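Local coordinates for protein PfkB family carbohydrate kinase (Listeria grayi DSM 20601, PDB 4GM6) that probably acts as a PfkB-type carbohydrate kinase, transferring a phosphoryl group from a nucleotide such as ATP to a sugar or related substrate, at residues W142-L147 / V172-E177; L33-S38 / N82-M87. All coordinates share one frame; numbering follows the deposited sequence.

Interaction 1 (W142-L147 / V172-E177)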
# COMPACT_ATOMS: atom_id res chain seq x y z
N TRP C 142 15.82 -39.42 -7.94
CA TRP C 142 15.23 -39.27 -9.27
C TRP C 142 15.45 -40.50 -10.14
O TRP C 142 16.58 -40.91 -10.40
CB TRP C 142 15.80 -38.04 -9.96
CG TRP C 142 15.44 -36.77 -9.27
CD1 TRP C 142 14.32 -36.02 -9.48
CD2 TRP C 142 16.19 -36.10 -8.26
NE1 TRP C 142 14.33 -34.92 -8.65
CE2 TRP C 142 15.47 -34.94 -7.89
CE3 TRP C 142 17.41 -36.36 -7.62
CZ2 TRP C 142 15.93 -34.05 -6.92
CZ3 TRP C 142 17.86 -35.48 -6.65
CH2 TRP C 142 17.12 -34.33 -6.31
N ASP C 143 14.35 -41.09 -10.61
CA ASP C 143 14.41 -42.14 -11.61
C ASP C 143 14.73 -41.53 -12.97
O ASP C 143 13.89 -40.87 -13.57
CB ASP C 143 13.10 -42.92 -11.65
CG ASP C 143 13.18 -44.15 -12.55
OD1 ASP C 143 13.15 -43.97 -13.79
OD2 ASP C 143 13.27 -45.28 -12.02
N LEU C 144 15.96 -41.75 -13.45
CA LEU C 144 16.45 -41.05 -14.64
C LEU C 144 15.69 -41.38 -15.93
O LEU C 144 15.38 -40.48 -16.70
CB LEU C 144 17.96 -41.29 -14.83
CG LEU C 144 18.89 -40.62 -13.81
CD1 LEU C 144 20.34 -40.75 -14.23
CD2 LEU C 144 18.51 -39.15 -13.62
N SER C 145 15.40 -42.66 -16.15
CA SER C 145 14.61 -43.06 -17.31
C SER C 145 13.28 -42.30 -17.38
O SER C 145 12.77 -42.01 -18.46
CB SER C 145 14.38 -44.59 -17.33
OG SER C 145 14.10 -45.11 -16.03
N GLU C 146 12.73 -41.96 -16.21
CA GLU C 146 11.47 -41.22 -16.16
C GLU C 146 11.74 -39.73 -16.30
O GLU C 146 10.97 -39.00 -16.94
CB GLU C 146 10.72 -41.52 -14.86
CG GLU C 146 10.44 -43.00 -14.65
CD GLU C 146 9.85 -43.65 -15.88
OE1 GLU C 146 10.07 -44.87 -16.09
OE2 GLU C 146 9.18 -42.94 -16.66
N LEU C 147 12.85 -39.28 -15.72
CA LEU C 147 13.20 -37.87 -15.72
C LEU C 147 13.56 -37.39 -17.13
O LEU C 147 13.32 -36.23 -17.48
CB LEU C 147 14.38 -37.61 -14.78
CG LEU C 147 14.87 -36.16 -14.73
CD1 LEU C 147 13.80 -35.28 -14.12
CD2 LEU C 147 16.17 -36.04 -13.95
N VAL C 172 26.70 -33.96 -13.58
CA VAL C 172 27.54 -34.72 -14.52
C VAL C 172 26.92 -36.08 -14.86
O VAL C 172 26.92 -36.49 -16.04
CB VAL C 172 28.99 -34.86 -14.02
CG1 VAL C 172 29.80 -35.84 -14.88
CG2 VAL C 172 29.65 -33.48 -13.99
N LYS C 173 26.38 -36.78 -13.84
CA LYS C 173 25.80 -38.11 -14.08
C LYS C 173 24.57 -38.03 -14.97
O LYS C 173 24.29 -38.91 -15.76
CB LYS C 173 25.45 -38.82 -12.78
CG LYS C 173 26.62 -39.30 -11.95
CD LYS C 173 26.13 -39.92 -10.64
CE LYS C 173 27.25 -40.06 -9.61
NZ LYS C 173 28.23 -41.13 -9.99
N ILE C 174 23.80 -36.95 -14.83
CA ILE C 174 22.55 -36.78 -15.59
C ILE C 174 22.81 -36.44 -17.04
O ILE C 174 22.31 -37.17 -17.96
CB ILE C 174 21.63 -35.71 -14.98
CG1 ILE C 174 21.39 -36.03 -13.51
CG2 ILE C 174 20.32 -35.62 -15.76
CD1 ILE C 174 20.90 -37.46 -13.26
N ILE C 175 23.62 -35.37 -17.26
CA ILE C 175 24.09 -35.04 -18.60
C ILE C 175 24.64 -36.28 -19.32
O ILE C 175 24.35 -36.47 -20.50
CB ILE C 175 25.18 -33.95 -18.55
CG1 ILE C 175 24.59 -32.63 -18.06
CG2 ILE C 175 25.83 -33.79 -19.93
CD1 ILE C 175 25.61 -31.65 -17.51
N ARG C 176 25.46 -37.10 -18.67
CA ARG C 176 25.98 -38.31 -19.32
C ARG C 176 24.88 -39.29 -19.69
O ARG C 176 24.85 -39.77 -20.79
CB ARG C 176 27.06 -38.99 -18.49
CG ARG C 176 28.40 -38.31 -18.56
CD ARG C 176 29.44 -39.02 -17.74
NE ARG C 176 30.61 -38.21 -17.54
CZ ARG C 176 31.39 -38.29 -16.47
NH1 ARG C 176 31.11 -39.15 -15.53
NH2 ARG C 176 32.44 -37.51 -16.35
N GLU C 177 23.93 -39.53 -18.79
CA GLU C 177 22.82 -40.41 -19.12
C GLU C 177 22.07 -39.76 -20.29
O GLU C 177 21.79 -40.38 -21.32
CB GLU C 177 21.90 -40.60 -17.90
CG GLU C 177 20.63 -41.37 -18.18
CD GLU C 177 20.83 -42.89 -18.31
OE1 GLU C 177 21.96 -43.33 -18.68
OE2 GLU C 177 19.84 -43.64 -18.05
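This is a small apolar helix-to-helix contact at the periphery of the α/β domain: Leu144, the first residue of the short helix 144-147, reaches across to Ile174 and Glu177 of the long helix 165-180. On the Ile174 side, Leu144 meets the CD1 end of the isoleucine, but Leu144 CD2 and Ile174 CD1 clash in the model, so the placement of both groups there is doubtful. The other Leu144 methyl, CD1, rests on the aliphatic part of Glu177, 4.0 Å from Glu177 CB and equally far from its CG. Glu177 sets CG anti to the backbone N (chi1 173°) and then bends at chi2, and its carboxylate makes a long, weak ion pair with Arg180.

In this ribokinase-like fold, helix 165-180 is the main helix of the crossover between the neighbouring parallel strands 153-157 and 184-188, and Ile174 also touches Leu154 on the first of them. The short helix starts with Asp143 as N-cap. Asp143 OD1 takes Glu146 N at 3.2 Å, through its anti lone pair, and also bonds Ser145 OG at 2.7 Å from the syn side. OD1 thus accepts two donors in the first turn, next to Leu144. On the inner side, Leu147 packs on Phe101, whose carbonyl oxygen receives Trp142 NE1.

Interaction 2 (L33-S38 / N82-M87)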
# COMPACT_ATOMS: atom_id res chain seq x y z
N LEU C 33 15.06 -23.42 -6.42
CA LEU C 33 14.16 -22.28 -6.36
C LEU C 33 14.44 -21.46 -5.11
O LEU C 33 14.64 -22.00 -4.03
CB LEU C 33 12.70 -22.72 -6.34
CG LEU C 33 12.12 -23.09 -7.71
CD1 LEU C 33 12.48 -24.53 -8.00
CD2 LEU C 33 10.61 -22.89 -7.75
N LEU C 34 14.45 -20.14 -5.26
CA LEU C 34 14.71 -19.23 -4.15
C LEU C 34 13.51 -18.33 -3.95
O LEU C 34 12.80 -18.00 -4.90
CB LEU C 34 15.93 -18.35 -4.46
CG LEU C 34 17.23 -19.11 -4.70
CD1 LEU C 34 18.36 -18.15 -5.09
CD2 LEU C 34 17.56 -19.86 -3.42
N MET C 35 13.28 -17.90 -2.72
CA MET C 35 12.33 -16.82 -2.56
C MET C 35 13.11 -15.51 -2.53
O MET C 35 14.02 -15.33 -1.71
CB MET C 35 11.49 -16.97 -1.31
CG MET C 35 10.58 -15.76 -1.10
SD MET C 35 9.40 -15.96 0.25
CE MET C 35 10.47 -16.33 1.63
N ARG C 36 12.79 -14.61 -3.45
CA ARG C 36 13.43 -13.30 -3.41
C ARG C 36 12.58 -12.33 -2.59
O ARG C 36 11.36 -12.33 -2.71
CB ARG C 36 13.66 -12.73 -4.81
CG ARG C 36 14.00 -11.26 -4.68
CD ARG C 36 14.49 -10.57 -5.94
NE ARG C 36 13.86 -10.95 -7.19
CZ ARG C 36 13.29 -10.11 -8.06
NH1 ARG C 36 12.79 -10.56 -9.19
NH2 ARG C 36 13.18 -8.82 -7.79
N LEU C 37 13.23 -11.53 -1.74
CA LEU C 37 12.57 -10.52 -0.90
C LEU C 37 13.14 -9.15 -1.21
O LEU C 37 14.30 -8.89 -0.90
CB LEU C 37 12.75 -10.87 0.58
CG LEU C 37 12.17 -12.26 0.89
CD1 LEU C 37 13.11 -13.08 1.74
CD2 LEU C 37 10.83 -12.16 1.56
N SER C 38 12.31 -8.28 -1.78
CA SER C 38 12.75 -7.06 -2.46
C SER C 38 12.25 -5.80 -1.75
O SER C 38 11.10 -5.76 -1.33
CB SER C 38 12.13 -7.04 -3.86
OG SER C 38 12.94 -7.74 -4.77
N ASN C 82 7.23 -27.61 3.84
CA ASN C 82 6.55 -26.62 4.65
C ASN C 82 5.88 -25.58 3.75
O ASN C 82 6.11 -25.57 2.54
CB ASN C 82 7.49 -26.01 5.70
CG ASN C 82 8.53 -25.06 5.11
OD1 ASN C 82 8.34 -24.48 4.04
ND2 ASN C 82 9.64 -24.90 5.82
N PRO C 83 5.05 -24.69 4.34
CA PRO C 83 4.33 -23.68 3.56
C PRO C 83 5.21 -22.80 2.66
O PRO C 83 4.76 -22.33 1.62
CB PRO C 83 3.64 -22.83 4.64
CG PRO C 83 3.45 -23.78 5.78
CD PRO C 83 4.60 -24.76 5.74
N ILE C 84 6.45 -22.57 3.05
CA ILE C 84 7.30 -21.73 2.22
C ILE C 84 7.77 -22.54 1.01
O ILE C 84 7.69 -22.09 -0.13
CB ILE C 84 8.47 -21.18 3.04
CG1 ILE C 84 7.94 -20.62 4.37
CG2 ILE C 84 9.25 -20.15 2.24
CD1 ILE C 84 7.08 -19.37 4.21
N GLY C 85 8.22 -23.76 1.27
CA GLY C 85 8.51 -24.69 0.17
C GLY C 85 7.31 -24.83 -0.76
O GLY C 85 7.46 -24.94 -1.97
N LYS C 86 6.11 -24.83 -0.18
CA LYS C 86 4.89 -24.97 -0.97
C LYS C 86 4.71 -23.81 -1.95
O LYS C 86 4.19 -23.99 -3.04
CB LYS C 86 3.68 -25.09 -0.05
CG LYS C 86 2.43 -25.69 -0.68
CD LYS C 86 1.44 -26.13 0.40
CE LYS C 86 0.00 -26.19 -0.11
NZ LYS C 86 -0.66 -24.85 -0.10
N MET C 87 5.12 -22.61 -1.55
CA MET C 87 4.95 -21.43 -2.38
C MET C 87 5.76 -21.63 -3.64
O MET C 87 5.35 -21.23 -4.74
CB MET C 87 5.40 -20.16 -1.62
CG MET C 87 4.48 -19.79 -0.45
SD MET C 87 5.09 -18.46 0.62
CE MET C 87 5.32 -17.16 -0.55
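Ile84 and Met87, one turn apart on helix 83-94, meet the thioether chain of Met35 from strand 34-38. The segment begins with Asn82 as N-cap: its OD1 accepts Gly85 N at 2.9 Å in a nearly straight bond (170°), with a weak, more bent bond from Ile84 N. Pro83 opens the first turn and packs on Phe45 of the second subunit. Ile84 presents the methyl CG2, 4.1 Å from Met35 CE. Met35 gets there by an extended start, CG anti to the backbone N (chi1 175°), followed by a bend at chi3 that brings CE to the Ile84 side. Past Gly85, Lys86 points its amine to a salt bridge with Glu90, one turn on. Met87 closes the contact by bringing its CE to 4.3 Å from Met35 SD, a loose methyl-to-sulfur approach with no polar bond.

Strand 34-38 runs between 50-56 and 111-115 in the four-stranded sheet that matches the lid of ribokinase-like enzymes. Ile53 of strand 50-56 touches both methionines, Leu109 touches Met35 and Ile84, and Tyr113 of the second subunit packs on the same two, placing the junction of lid and helix 83-94 at the subunit interface.

How the interactions relate
The centres of interactions 1 and 2 are 26 Å apart and their nearest atoms about 10 Å, without touching. Strand 73-79 lies between the two: Trp142 in the 142-147 segment packs on Ala76 and Val78, whereas Leu33 in the 33-38 segment packs on Ile75 and Thr77, consistent with opposite faces of that strand. Interaction 1 belongs to the helical layer of the large domain, with no other subunit touching it; interaction 2 joins lid, domain and second subunit. Arg36, next to Met35 but facing the other way, makes a salt bridge to Asp287, just ahead of the Gly-rich PfkB catalytic motif, so strand 34-38, not the Met35 contact itself, probably reaches toward the catalytic cleft.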